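Side-chain contacts in inositol 2-dehydrogenase/D-chiro-inositol 3-dehydrogenase (Lactobacillus casei, PDB 4MIY), which oxidises myo-inositol and D-chiro-inositol to their keto derivatives, passing the hydride to NAD: residues A16-L21 against A28-V33; N23-A28 against T284-F289; H176-M181 against Y308-T313; W183-E188 against K220-Q225. One frame throughout, in Å; residues are numbered along the deposited sequence.

Interaction 1 of 4, residues A16-L21 against A28-V33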
loop_
_atom_site.group_PDB
_atom_site.type_symbol
_atom_site.label_atom_id
_atom_site.label_comp_id
_atom_site.label_asym_id
_atom_site.label_seq_id
_atom_site.Cartn_x
_atom_site.Cartn_y
_atom_site.Cartn_z
ATOM N N ALA A 16 -4.913 32.696 12.294
ATOM C CA ALA A 16 -4.011 31.635 11.906
ATOM C C ALA A 16 -2.864 32.140 11.031
ATOM O O ALA A 16 -1.785 31.684 11.153
ATOM C CB ALA A 16 -4.769 30.534 11.220
ATOM N N HIS A 17 -3.145 33.099 10.178
ATOM C CA HIS A 17 -2.089 33.775 9.421
ATOM C C HIS A 17 -1.184 34.618 10.322
ATOM O O HIS A 17 -0.017 34.664 10.137
ATOM C CB HIS A 17 -2.659 34.620 8.314
ATOM C CG HIS A 17 -3.042 33.851 7.101
ATOM N ND1 HIS A 17 -2.306 32.796 6.641
ATOM C CD2 HIS A 17 -4.060 34.003 6.239
ATOM C CE1 HIS A 17 -2.870 32.314 5.562
ATOM N NE2 HIS A 17 -3.929 33.038 5.284
ATOM N N ILE A 18 -1.769 35.285 11.302
ATOM C CA ILE A 18 -0.970 35.988 12.290
ATOM C C ILE A 18 -0.050 35.068 13.044
ATOM O O ILE A 18 1.082 35.366 13.256
ATOM C CB ILE A 18 -1.855 36.776 13.289
ATOM C CG1 ILE A 18 -2.554 37.903 12.562
ATOM C CG2 ILE A 18 -1.061 37.227 14.503
ATOM C CD1 ILE A 18 -3.550 38.636 13.416
ATOM N N ASP A 19 -0.583 33.937 13.461
ATOM C CA ASP A 19 0.215 32.925 14.097
ATOM C C ASP A 19 1.385 32.474 13.195
ATOM O O ASP A 19 2.483 32.312 13.637
ATOM C CB ASP A 19 -0.671 31.730 14.458
ATOM C CG ASP A 19 0.063 30.690 15.211
ATOM O OD1 ASP A 19 0.612 31.026 16.235
ATOM O OD2 ASP A 19 0.111 29.554 14.759
ATOM N N ARG A 20 1.082 32.284 11.929
ATOM C CA ARG A 20 2.088 31.932 10.948
ATOM C C ARG A 20 3.190 32.973 10.883
ATOM O O ARG A 20 4.335 32.652 10.976
ATOM C CB ARG A 20 1.457 31.701 9.562
ATOM C CG ARG A 20 0.987 30.265 9.356
ATOM C CD ARG A 20 0.431 29.945 8.008
ATOM N NE ARG A 20 -0.949 30.324 7.855
ATOM C CZ ARG A 20 -1.986 29.585 8.208
ATOM N NH1 ARG A 20 -1.837 28.400 8.739
ATOM N NH2 ARG A 20 -3.177 30.035 7.995
ATOM N N LEU A 21 2.798 34.224 10.774
ATOM C CA LEU A 21 3.740 35.308 10.619
ATOM C C LEU A 21 4.523 35.575 11.882
ATOM O O LEU A 21 5.616 36.021 11.828
ATOM C CB LEU A 21 3.046 36.565 10.155
ATOM C CG LEU A 21 2.383 36.425 8.802
ATOM C CD1 LEU A 21 1.453 37.504 8.626
ATOM C CD2 LEU A 21 3.359 36.434 7.679
ATOM N N ALA A 28 8.967 38.146 8.974
ATOM C CA ALA A 28 7.869 39.091 8.987
ATOM C C ALA A 28 7.483 39.513 10.389
ATOM O O ALA A 28 7.834 38.879 11.346
ATOM C CB ALA A 28 6.708 38.496 8.308
ATOM N N GLU A 29 6.752 40.606 10.484
ATOM C CA GLU A 29 6.156 41.047 11.755
ATOM C C GLU A 29 4.829 41.712 11.500
ATOM O O GLU A 29 4.720 42.516 10.623
ATOM C CB GLU A 29 7.057 42.035 12.484
ATOM C CG GLU A 29 6.457 42.593 13.726
ATOM C CD GLU A 29 7.327 43.652 14.368
ATOM O OE1 GLU A 29 8.147 44.225 13.665
ATOM O OE2 GLU A 29 7.170 43.905 15.569
ATOM N N VAL A 30 3.826 41.336 12.289
ATOM C CA VAL A 30 2.526 41.960 12.214
ATOM C C VAL A 30 2.560 43.213 13.076
ATOM O O VAL A 30 2.740 43.141 14.249
ATOM C CB VAL A 30 1.387 41.055 12.679
ATOM C CG1 VAL A 30 0.102 41.695 12.408
ATOM C CG2 VAL A 30 1.396 39.791 11.923
ATOM N N VAL A 31 2.418 44.355 12.414
ATOM C CA VAL A 31 2.502 45.653 13.053
ATOM C C VAL A 31 1.199 46.440 13.025
ATOM O O VAL A 31 1.120 47.482 13.609
ATOM C CB VAL A 31 3.612 46.526 12.406
ATOM C CG1 VAL A 31 4.905 45.809 12.378
ATOM C CG2 VAL A 31 3.237 46.903 11.059
ATOM N N ALA A 32 0.176 45.924 12.369
ATOM C CA ALA A 32 -1.131 46.571 12.345
ATOM C C ALA A 32 -2.201 45.541 12.084
ATOM O O ALA A 32 -1.951 44.559 11.434
ATOM C CB ALA A 32 -1.190 47.596 11.318
ATOM N N VAL A 33 -3.391 45.817 12.592
ATOM C CA VAL A 33 -4.554 44.986 12.377
ATOM C C VAL A 33 -5.802 45.832 12.340
ATOM O O VAL A 33 -5.829 46.901 12.891
ATOM C CB VAL A 33 -4.736 43.901 13.504
ATOM C CG1 VAL A 33 -3.619 42.980 13.534
ATOM C CG2 VAL A 33 -4.851 44.513 14.835
HETATM O O HOH W 1 7.978 35.905 10.505
#
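Leu21 lays its isobutyl group across Ala28 and Val30, and this overlap is the main seam between helix 12-24 and strand 28-34 in the first beta-alpha-beta unit of the Rossmann fold. Its two methyls divide the work: CD2 meets CB of Ala28 at 4.0 Å, while CD1 packs on CG2 of Val30 at the same 4.0 Å. The CG2 methyl of Val30 also lies against CB of Leu21, so it is held by both the root and one branch of the leucine, and the two side chains cross at about a right angle. CG of Leu21 stands anti to the carbonyl carbon (chi1 -62°), which lets both methyls reach the strand.

One turn earlier, Ile18 uses two different branches. CG2 faces CG2 of Val30 at 4.4 Å, and the extended arm ends with CD1 at 4.3 Å from CG1 of Val33. These longer separations mark a looser fit than at Leu21. Ala44 of helix 38-47 and Phe48 also touch Ile18, so its flank is shared with the next helix of the fold. The short helix and strand segments approach to 8.3 Å with 131° between their directions, as expected of a crossover helix returning the chain to a parallel sheet.

Beside the methyl contact of Leu21 with Ala28, the backbones of the same two residues are joined by a water. It lies 2.7 Å from Leu21 O and accepts from Ala28 N at 2.9 Å.

Interaction 2 of 4, residues N23-A28 against T284-F289; sequences NVLTGA and TEVQEF. With SO4 (sulfate ion), chain I.
Gln287 of helix 279-294 turns its carboxamide onto the main chain of Thr26, in the loop that joins helix 12-24 to strand 28-34 of the Rossmann fold. The amide reads both polar atoms of one residue: Thr26 N donates to OE1 of Gln287 at 3.0 Å, in the carbonyl plane and on a lone pair, and NE2 of Gln287 donates to Thr26 O at 2.9 Å with an almost straight N-H...O angle of 176°. CG lies opposite the backbone N and the chain bends at chi2 (68°), which swings the amide to the loop; two bonds then fix its rotation. Asp291 takes a further bond from NE2.

Packing is tight beside this pair, where Leu25 meets Val286. CD1 of Leu25 presses on CG1 of Val286 at 3.5 Å, and CB of Leu25 lies 3.3 Å from OE1 of Gln287, the leucine and glutamine sliding past each other in opposite directions.

On the loop's other side such packing gives way to an ion. Partly exposed Thr26 and Gly27 meet a sulfate, probably from the crystallisation liquor, which also binds Gly27 N of a second subunit, against whose Leu25 Thr26 packs. In this chain, Gly27 N donates to sulfate O1 at 2.8 Å.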
loop_
_atom_site.group_PDB
_atom_site.type_symbol
_atom_site.label_atom_id
_atom_site.label_comp_id
_atom_site.label_asym_id
_atom_site.label_seq_id
_atom_site.Cartn_x
_atom_site.Cartn_y
_atom_site.Cartn_z
ATOM N N ASN A 23 4.831 33.261 14.761
ATOM C CA ASN A 23 5.366 32.176 15.481
ATOM C C ASN A 23 6.048 31.157 14.594
ATOM O O ASN A 23 7.030 30.587 14.969
ATOM C CB ASN A 23 4.264 31.552 16.312
ATOM C CG ASN A 23 3.809 32.459 17.434
ATOM O OD1 ASN A 23 4.610 33.096 18.052
ATOM N ND2 ASN A 23 2.534 32.523 17.661
ATOM N N VAL A 24 5.518 30.934 13.419
ATOM C CA VAL A 24 5.935 29.789 12.619
ATOM C C VAL A 24 7.011 30.114 11.578
ATOM O O VAL A 24 7.984 29.428 11.475
ATOM C CB VAL A 24 4.722 29.161 11.936
ATOM C CG1 VAL A 24 5.110 27.953 11.099
ATOM C CG2 VAL A 24 3.657 28.773 12.958
ATOM N N LEU A 25 6.808 31.189 10.846
ATOM C CA LEU A 25 7.602 31.500 9.686
ATOM C C LEU A 25 8.629 32.586 9.966
ATOM O O LEU A 25 8.563 33.227 10.962
ATOM C CB LEU A 25 6.675 31.972 8.587
ATOM C CG LEU A 25 5.527 31.049 8.173
ATOM C CD1 LEU A 25 4.695 31.699 7.166
ATOM C CD2 LEU A 25 6.056 29.732 7.654
ATOM N N THR A 26 9.542 32.784 9.042
ATOM C CA THR A 26 10.619 33.726 9.242
ATOM C C THR A 26 10.506 34.955 8.354
ATOM O O THR A 26 10.096 34.876 7.254
ATOM C CB THR A 26 12.025 33.039 9.087
ATOM O OG1 THR A 26 13.059 34.005 9.301
ATOM C CG2 THR A 26 12.212 32.399 7.745
ATOM N N GLY A 27 10.869 36.093 8.904
ATOM C CA GLY A 27 11.064 37.289 8.119
ATOM C C GLY A 27 9.959 38.308 8.116
ATOM O O GLY A 27 10.019 39.227 7.364
ATOM N N ALA A 28 8.967 38.146 8.974
ATOM C CA ALA A 28 7.869 39.091 8.987
ATOM C C ALA A 28 7.483 39.513 10.389
ATOM O O ALA A 28 7.834 38.879 11.346
ATOM C CB ALA A 28 6.708 38.496 8.308
ATOM N N THR A 284 4.048 27.062 3.526
ATOM C CA THR A 284 4.848 27.269 2.334
ATOM C C THR A 284 4.399 28.460 1.490
ATOM O O THR A 284 5.199 29.229 1.028
ATOM C CB THR A 284 4.910 25.992 1.497
ATOM O OG1 THR A 284 5.507 24.963 2.275
ATOM C CG2 THR A 284 5.732 26.196 0.265
ATOM N N GLU A 285 3.107 28.590 1.353
ATOM C CA GLU A 285 2.494 29.657 0.615
ATOM C C GLU A 285 2.801 31.034 1.180
ATOM O O GLU A 285 3.211 31.903 0.484
ATOM C CB GLU A 285 1.011 29.382 0.605
ATOM C CG GLU A 285 0.132 30.511 0.423
ATOM C CD GLU A 285 -1.351 30.185 0.643
ATOM O OE1 GLU A 285 -2.018 30.077 -0.349
ATOM O OE2 GLU A 285 -1.808 30.101 1.769
ATOM N N VAL A 286 2.638 31.187 2.464
ATOM C CA VAL A 286 2.885 32.436 3.117
ATOM C C VAL A 286 4.373 32.756 3.210
ATOM O O VAL A 286 4.767 33.880 3.050
ATOM C CB VAL A 286 2.215 32.464 4.489
ATOM C CG1 VAL A 286 2.553 33.711 5.199
ATOM C CG2 VAL A 286 0.758 32.353 4.330
ATOM N N GLN A 287 5.209 31.753 3.403
ATOM C CA GLN A 287 6.618 32.009 3.441
ATOM C C GLN A 287 7.111 32.492 2.105
ATOM O O GLN A 287 7.955 33.344 2.045
ATOM C CB GLN A 287 7.391 30.774 3.840
ATOM C CG GLN A 287 8.869 31.021 4.048
ATOM C CD GLN A 287 9.160 31.874 5.250
ATOM O OE1 GLN A 287 9.066 31.445 6.363
ATOM N NE2 GLN A 287 9.544 33.090 4.997
ATOM N N GLU A 288 6.584 31.949 1.028
ATOM C CA GLU A 288 6.985 32.393 -0.288
ATOM C C GLU A 288 6.571 33.862 -0.546
ATOM O O GLU A 288 7.337 34.632 -1.063
ATOM C CB GLU A 288 6.398 31.506 -1.368
ATOM C CG GLU A 288 6.904 31.815 -2.753
ATOM C CD GLU A 288 6.161 31.074 -3.814
ATOM O OE1 GLU A 288 5.063 31.474 -4.140
ATOM O OE2 GLU A 288 6.678 30.085 -4.287
ATOM N N PHE A 289 5.374 34.230 -0.148
ATOM C CA PHE A 289 4.909 35.593 -0.301
ATOM C C PHE A 289 5.841 36.548 0.456
ATOM O O PHE A 289 6.305 37.504 -0.082
ATOM C CB PHE A 289 3.459 35.710 0.174
ATOM C CG PHE A 289 2.914 37.116 0.131
ATOM C CD1 PHE A 289 2.494 37.674 -1.036
ATOM C CD2 PHE A 289 2.858 37.870 1.253
ATOM C CE1 PHE A 289 2.031 38.969 -1.062
ATOM C CE2 PHE A 289 2.383 39.140 1.209
ATOM C CZ PHE A 289 1.988 39.675 0.063
HETATM S S SO4 I . 12.799 35.827 12.191
HETATM O O1 SO4 I . 12.286 36.671 11.196
HETATM O O2 SO4 I . 13.227 34.590 11.638
HETATM O O3 SO4 I . 13.888 36.389 12.859
HETATM O O4 SO4 I . 11.836 35.688 13.194
#

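Interaction 3 of 4, residues H176-M181 against Y308-T313; sequences HEIDEM and YIAAIT
Ile178 on helix 168-185 inserts its CG2 methyl between Ala310 and Thr313, joining that helix to helix 304-323 in the C-terminal alpha/beta domain. Along the latter segment, Ile309 contributes through its backbone: its carbonyl O receives the hydroxyl of Thr313, OG1 to O 2.9 Å. The next residue, Ala310, offers a small surface, with CA 3.9 Å and CB 4.2 Å from CG2 of Ile178; its methyl is also covered by Ile175 and Phe125.

One turn on, Thr313 makes the closest approach. Its CG2 lies 3.7 Å from CG2 and 3.8 Å from CG1 of Ile178, and the two side chains slide past each other in opposite directions. The methyl of Thr313 points anti to the backbone N, leaving OG1 beside that N (chi1 -59°) and within reach of the preceding turn. There OG1 and Thr313 N approach Ile309 O from opposite faces of its carbonyl plane, the hydroxyl tilted 30° from it. Tyr189 and Ile192 of strand 189-195 also touch Thr313. A serine here would probably keep the hydroxyl bond but open a gap beside Ile178 where the methyl had packed.

The threonine thus separates its two chemistries: its polar branch is satisfied within its own helix, and its methyl serves the interface. Between these segments the helices therefore meet through aliphatic surfaces alone, and the buried hydroxyl needs no partner from across the contact.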
loop_
_atom_site.group_PDB
_atom_site.type_symbol
_atom_site.label_atom_id
_atom_site.label_comp_id
_atom_site.label_asym_id
_atom_site.label_seq_id
_atom_site.Cartn_x
_atom_site.Cartn_y
_atom_site.Cartn_z
ATOM N N HIS A 176 -11.122 24.917 -4.559
ATOM C CA HIS A 176 -9.765 24.446 -4.496
ATOM C C HIS A 176 -9.384 23.619 -5.717
ATOM O O HIS A 176 -8.357 23.807 -6.279
ATOM C CB HIS A 176 -9.521 23.692 -3.190
ATOM C CG HIS A 176 -9.560 24.578 -1.999
ATOM N ND1 HIS A 176 -8.571 25.485 -1.732
ATOM C CD2 HIS A 176 -10.484 24.737 -1.034
ATOM C CE1 HIS A 176 -8.870 26.148 -0.637
ATOM N NE2 HIS A 176 -10.017 25.696 -0.180
ATOM N N GLU A 177 -10.276 22.748 -6.124
ATOM C CA GLU A 177 -10.080 22.006 -7.335
ATOM C C GLU A 177 -10.184 22.915 -8.554
ATOM O O GLU A 177 -9.503 22.729 -9.513
ATOM C CB GLU A 177 -11.090 20.865 -7.438
ATOM C CG GLU A 177 -10.813 19.640 -6.566
ATOM C CD GLU A 177 -11.047 19.834 -5.081
ATOM O OE1 GLU A 177 -11.867 20.649 -4.703
ATOM O OE2 GLU A 177 -10.362 19.168 -4.323
ATOM N N ILE A 178 -11.061 23.899 -8.483
ATOM C CA ILE A 178 -11.209 24.845 -9.568
ATOM C C ILE A 178 -9.923 25.591 -9.854
ATOM O O ILE A 178 -9.537 25.697 -10.974
ATOM C CB ILE A 178 -12.351 25.810 -9.316
ATOM C CG1 ILE A 178 -13.685 25.119 -9.608
ATOM C CG2 ILE A 178 -12.207 27.008 -10.189
ATOM C CD1 ILE A 178 -14.856 25.837 -9.014
ATOM N N ASP A 179 -9.231 26.038 -8.825
ATOM C CA ASP A 179 -7.946 26.634 -9.046
ATOM C C ASP A 179 -6.870 25.633 -9.458
ATOM O O ASP A 179 -6.034 25.917 -10.277
ATOM C CB ASP A 179 -7.465 27.397 -7.848
ATOM C CG ASP A 179 -6.050 27.886 -8.026
ATOM O OD1 ASP A 179 -5.838 28.879 -8.714
ATOM O OD2 ASP A 179 -5.159 27.238 -7.514
ATOM N N GLU A 180 -6.930 24.455 -8.886
ATOM C CA GLU A 180 -5.877 23.453 -9.030
ATOM C C GLU A 180 -5.760 22.838 -10.404
ATOM O O GLU A 180 -4.702 22.670 -10.898
ATOM C CB GLU A 180 -6.147 22.333 -8.018
ATOM C CG GLU A 180 -5.113 21.292 -7.891
ATOM C CD GLU A 180 -5.513 20.238 -6.891
ATOM O OE1 GLU A 180 -5.625 20.542 -5.729
ATOM O OE2 GLU A 180 -5.701 19.108 -7.319
ATOM N N MET A 181 -6.875 22.521 -11.026
ATOM C CA MET A 181 -6.811 21.746 -12.241
ATOM C C MET A 181 -6.217 22.427 -13.472
ATOM O O MET A 181 -5.512 21.834 -14.208
ATOM C CB MET A 181 -8.170 21.139 -12.582
ATOM C CG MET A 181 -8.766 20.257 -11.494
ATOM S SD MET A 181 -7.674 18.900 -11.040
ATOM C CE MET A 181 -8.608 18.247 -9.662
ATOM N N TYR A 308 -9.547 35.458 -10.880
ATOM C CA TYR A 308 -10.568 35.706 -11.850
ATOM C C TYR A 308 -11.041 34.437 -12.540
ATOM O O TYR A 308 -12.203 34.224 -12.696
ATOM C CB TYR A 308 -10.045 36.758 -12.826
ATOM C CG TYR A 308 -10.974 37.258 -13.907
ATOM C CD1 TYR A 308 -12.222 37.712 -13.634
ATOM C CD2 TYR A 308 -10.548 37.286 -15.202
ATOM C CE1 TYR A 308 -13.025 38.193 -14.645
ATOM C CE2 TYR A 308 -11.306 37.762 -16.182
ATOM C CZ TYR A 308 -12.557 38.197 -15.917
ATOM O OH TYR A 308 -13.322 38.649 -16.971
ATOM N N ILE A 309 -10.119 33.580 -12.921
ATOM C CA ILE A 309 -10.484 32.299 -13.466
ATOM C C ILE A 309 -11.357 31.537 -12.485
ATOM O O ILE A 309 -12.323 30.945 -12.862
ATOM C CB ILE A 309 -9.268 31.467 -13.779
ATOM C CG1 ILE A 309 -8.478 32.092 -14.917
ATOM C CG2 ILE A 309 -9.661 30.057 -14.150
ATOM C CD1 ILE A 309 -7.085 31.570 -15.018
ATOM N N ALA A 310 -11.017 31.590 -11.230
ATOM C CA ALA A 310 -11.747 30.835 -10.259
ATOM C C ALA A 310 -13.140 31.416 -10.068
ATOM O O ALA A 310 -14.082 30.694 -9.988
ATOM C CB ALA A 310 -11.012 30.796 -8.963
ATOM N N ALA A 311 -13.216 32.735 -10.042
ATOM C CA ALA A 311 -14.484 33.419 -9.936
ATOM C C ALA A 311 -15.447 33.124 -11.074
ATOM O O ALA A 311 -16.588 32.885 -10.842
ATOM C CB ALA A 311 -14.265 34.887 -9.781
ATOM N N ILE A 312 -14.939 33.111 -12.289
ATOM C CA ILE A 312 -15.742 32.802 -13.466
ATOM C C ILE A 312 -16.254 31.366 -13.400
ATOM O O ILE A 312 -17.387 31.082 -13.687
ATOM C CB ILE A 312 -14.911 32.993 -14.723
ATOM C CG1 ILE A 312 -14.601 34.470 -14.934
ATOM C CG2 ILE A 312 -15.595 32.435 -15.934
ATOM C CD1 ILE A 312 -13.575 34.684 -15.919
ATOM N N THR A 313 -15.364 30.463 -13.040
ATOM C CA THR A 313 -15.687 29.061 -13.013
ATOM C C THR A 313 -16.680 28.759 -11.898
ATOM O O THR A 313 -17.588 28.010 -12.070
ATOM C CB THR A 313 -14.407 28.250 -12.885
ATOM O OG1 THR A 313 -13.556 28.534 -13.980
ATOM C CG2 THR A 313 -14.706 26.793 -12.888
#

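Interaction 4 of 4, residues W183-E188 against K220-Q225; sequences WLLDDE and KGTVIQ. With SO4 (sulfate ion), chain U.
OD2 of Asp187 is gripped by three groups, in a residue whose backbone N closes the Schellman motif that ends helix 168-185 of the C-terminal alpha/beta domain, with positive-phi Asp186 as C-prime residue. Lys220 N donates to the syn lone pair of OD2 at 3.1 Å, with an N-H...O angle of 153°; a water donates at 2.8 Å, and Thr218 OG1 is a further partner. The other oxygen, OD1, receives Glu188 N at 2.7 Å from above the carboxylate plane, 35° out of it. With both oxygens engaged, the carboxylate is held against rotation. Replacing this aspartate by an alanine would remove the carboxylate, which is likely to leave Lys220 N and Glu188 N without this acceptor.

The side chain of Lys220 crosses the aspartate obliquely, its CB 3.2 Å from OD2, then runs extended to a sulfate probably from the crystallisation liquor, which Arg198 of a third subunit also binds.

Alongside the carboxylate the contact is apolar. Leu185 points CD1 tip to tip at two residues, meeting CG2 of Thr222 and CD1 of Ile224. The hydroxyl of Thr222 bonds to Pro148 O, and the water on Asp187 also donates to Thr222 OG1, at 2.9 Å.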
loop_
_atom_site.group_PDB
_atom_site.type_symbol
_atom_site.label_atom_id
_atom_site.label_comp_id
_atom_site.label_asym_id
_atom_site.label_seq_id
_atom_site.Cartn_x
_atom_site.Cartn_y
_atom_site.Cartn_z
ATOM N N TRP A 183 -4.061 24.823 -13.425
ATOM C CA TRP A 183 -2.639 24.885 -13.127
ATOM C C TRP A 183 -1.946 23.549 -13.326
ATOM O O TRP A 183 -0.955 23.486 -13.929
ATOM C CB TRP A 183 -2.445 25.358 -11.699
ATOM C CG TRP A 183 -1.100 25.129 -11.074
ATOM C CD1 TRP A 183 0.001 25.877 -11.239
ATOM C CD2 TRP A 183 -0.743 24.106 -10.135
ATOM N NE1 TRP A 183 1.030 25.381 -10.492
ATOM C CE2 TRP A 183 0.583 24.303 -9.789
ATOM C CE3 TRP A 183 -1.430 23.054 -9.540
ATOM C CZ2 TRP A 183 1.231 23.480 -8.914
ATOM C CZ3 TRP A 183 -0.764 22.246 -8.688
ATOM C CH2 TRP A 183 0.527 22.469 -8.379
ATOM N N LEU A 184 -2.545 22.491 -12.803
ATOM C CA LEU A 184 -2.017 21.154 -12.956
ATOM C C LEU A 184 -1.754 20.783 -14.384
ATOM O O LEU A 184 -0.755 20.242 -14.710
ATOM C CB LEU A 184 -3.010 20.143 -12.381
ATOM C CG LEU A 184 -2.666 18.645 -12.516
ATOM C CD1 LEU A 184 -1.465 18.244 -11.713
ATOM C CD2 LEU A 184 -3.808 17.801 -12.133
ATOM N N LEU A 185 -2.746 21.064 -15.212
ATOM C CA LEU A 185 -2.782 20.667 -16.591
ATOM C C LEU A 185 -2.233 21.707 -17.561
ATOM O O LEU A 185 -2.098 21.409 -18.696
ATOM C CB LEU A 185 -4.220 20.397 -16.990
ATOM C CG LEU A 185 -4.960 19.291 -16.245
ATOM C CD1 LEU A 185 -6.424 19.348 -16.532
ATOM C CD2 LEU A 185 -4.397 17.977 -16.655
ATOM N N ASP A 186 -1.930 22.889 -17.072
ATOM C CA ASP A 186 -1.547 24.018 -17.925
ATOM C C ASP A 186 -2.515 24.193 -19.102
ATOM O O ASP A 186 -2.125 24.236 -20.222
ATOM C CB ASP A 186 -0.114 23.865 -18.396
ATOM C CG ASP A 186 0.416 25.125 -19.008
ATOM O OD1 ASP A 186 -0.199 26.170 -18.779
ATOM O OD2 ASP A 186 1.403 25.053 -19.731
ATOM N N ASP A 187 -3.791 24.254 -18.773
ATOM C CA ASP A 187 -4.840 24.290 -19.748
ATOM C C ASP A 187 -5.947 25.230 -19.284
ATOM O O ASP A 187 -5.861 25.786 -18.241
ATOM C CB ASP A 187 -5.336 22.881 -20.018
ATOM C CG ASP A 187 -5.990 22.720 -21.378
ATOM O OD1 ASP A 187 -6.231 23.701 -22.044
ATOM O OD2 ASP A 187 -6.258 21.598 -21.758
ATOM N N GLU A 188 -6.923 25.477 -20.129
ATOM C CA GLU A 188 -8.027 26.356 -19.805
ATOM C C GLU A 188 -9.339 25.598 -19.821
ATOM O O GLU A 188 -9.519 24.740 -20.617
ATOM C CB GLU A 188 -8.133 27.500 -20.822
ATOM C CG GLU A 188 -6.824 28.002 -21.408
ATOM N N LYS A 220 -7.851 21.445 -24.377
ATOM C CA LYS A 220 -7.244 20.306 -25.032
ATOM C C LYS A 220 -8.072 19.036 -24.942
ATOM O O LYS A 220 -7.747 18.090 -25.555
ATOM C CB LYS A 220 -5.824 20.037 -24.561
ATOM C CG LYS A 220 -4.845 21.082 -24.911
ATOM C CD LYS A 220 -3.469 20.734 -24.367
ATOM C CE LYS A 220 -2.479 21.787 -24.660
ATOM N NZ LYS A 220 -1.081 21.471 -24.276
ATOM N N GLY A 221 -9.159 19.065 -24.202
ATOM C CA GLY A 221 -10.101 17.974 -24.200
ATOM C C GLY A 221 -10.082 17.086 -22.975
ATOM O O GLY A 221 -10.829 16.182 -22.882
ATOM N N THR A 222 -9.198 17.383 -22.058
ATOM C CA THR A 222 -9.134 16.657 -20.827
ATOM C C THR A 222 -10.429 16.828 -20.080
ATOM O O THR A 222 -10.960 17.881 -20.009
ATOM C CB THR A 222 -7.976 17.182 -19.964
ATOM O OG1 THR A 222 -6.778 17.065 -20.712
ATOM C CG2 THR A 222 -7.843 16.376 -18.681
ATOM N N VAL A 223 -10.933 15.731 -19.548
ATOM C CA VAL A 223 -12.105 15.762 -18.726
ATOM C C VAL A 223 -11.743 15.506 -17.270
ATOM O O VAL A 223 -11.042 14.577 -16.955
ATOM C CB VAL A 223 -13.144 14.740 -19.201
ATOM C CG1 VAL A 223 -14.311 14.756 -18.306
ATOM C CG2 VAL A 223 -13.568 15.055 -20.584
ATOM N N ILE A 224 -12.266 16.364 -16.417
ATOM C CA ILE A 224 -12.058 16.308 -15.003
ATOM C C ILE A 224 -13.352 15.935 -14.284
ATOM O O ILE A 224 -14.338 16.580 -14.438
ATOM C CB ILE A 224 -11.540 17.645 -14.478
ATOM C CG1 ILE A 224 -10.266 18.040 -15.211
ATOM C CG2 ILE A 224 -11.303 17.580 -13.016
ATOM C CD1 ILE A 224 -10.148 19.470 -15.414
ATOM N N GLN A 225 -13.292 14.848 -13.535
ATOM C CA GLN A 225 -14.392 14.398 -12.721
ATOM C C GLN A 225 -14.084 14.541 -11.246
ATOM O O GLN A 225 -13.274 13.827 -10.735
ATOM C CB GLN A 225 -14.725 12.942 -13.026
ATOM C CG GLN A 225 -15.165 12.678 -14.433
ATOM C CD GLN A 225 -15.497 11.255 -14.692
ATOM O OE1 GLN A 225 -14.858 10.388 -14.223
ATOM N NE2 GLN A 225 -16.519 11.031 -15.430
HETATM S S SO4 U . -0.443 18.018 -23.827
HETATM O O1 SO4 U . 0.139 19.309 -23.655
HETATM O O2 SO4 U . -0.804 17.825 -25.204
HETATM O O3 SO4 U . 0.516 17.055 -23.457
HETATM O O4 SO4 U . -1.559 17.941 -22.958
HETATM O O HOH W 2 -4.995 19.359 -20.640
#

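Interactions 1 and 2 share helix 12-24 and overlap in sequence at Ala28, which makes contact only in interaction 1; they touch where Leu21 CD2 packs on Val286 CG1. The first lies within the Rossmann unit, whereas the second brings in helix 279-294 of the C-terminal alpha/beta domain. Interactions 3 and 4 both use helix 168-185 and meet through Met181 and Ile224. Interactions 1, 3 and 4 are buried and interaction 2 partly so, yet chemistry does not simply follow depth: 1 and 3 join side chains by aliphatic packing, while 2 and 4, each with one segment at a helix end, add side-chain-to-backbone bonds and sulfates shared with other subunits. Interaction 3 lies nearest the chain centre.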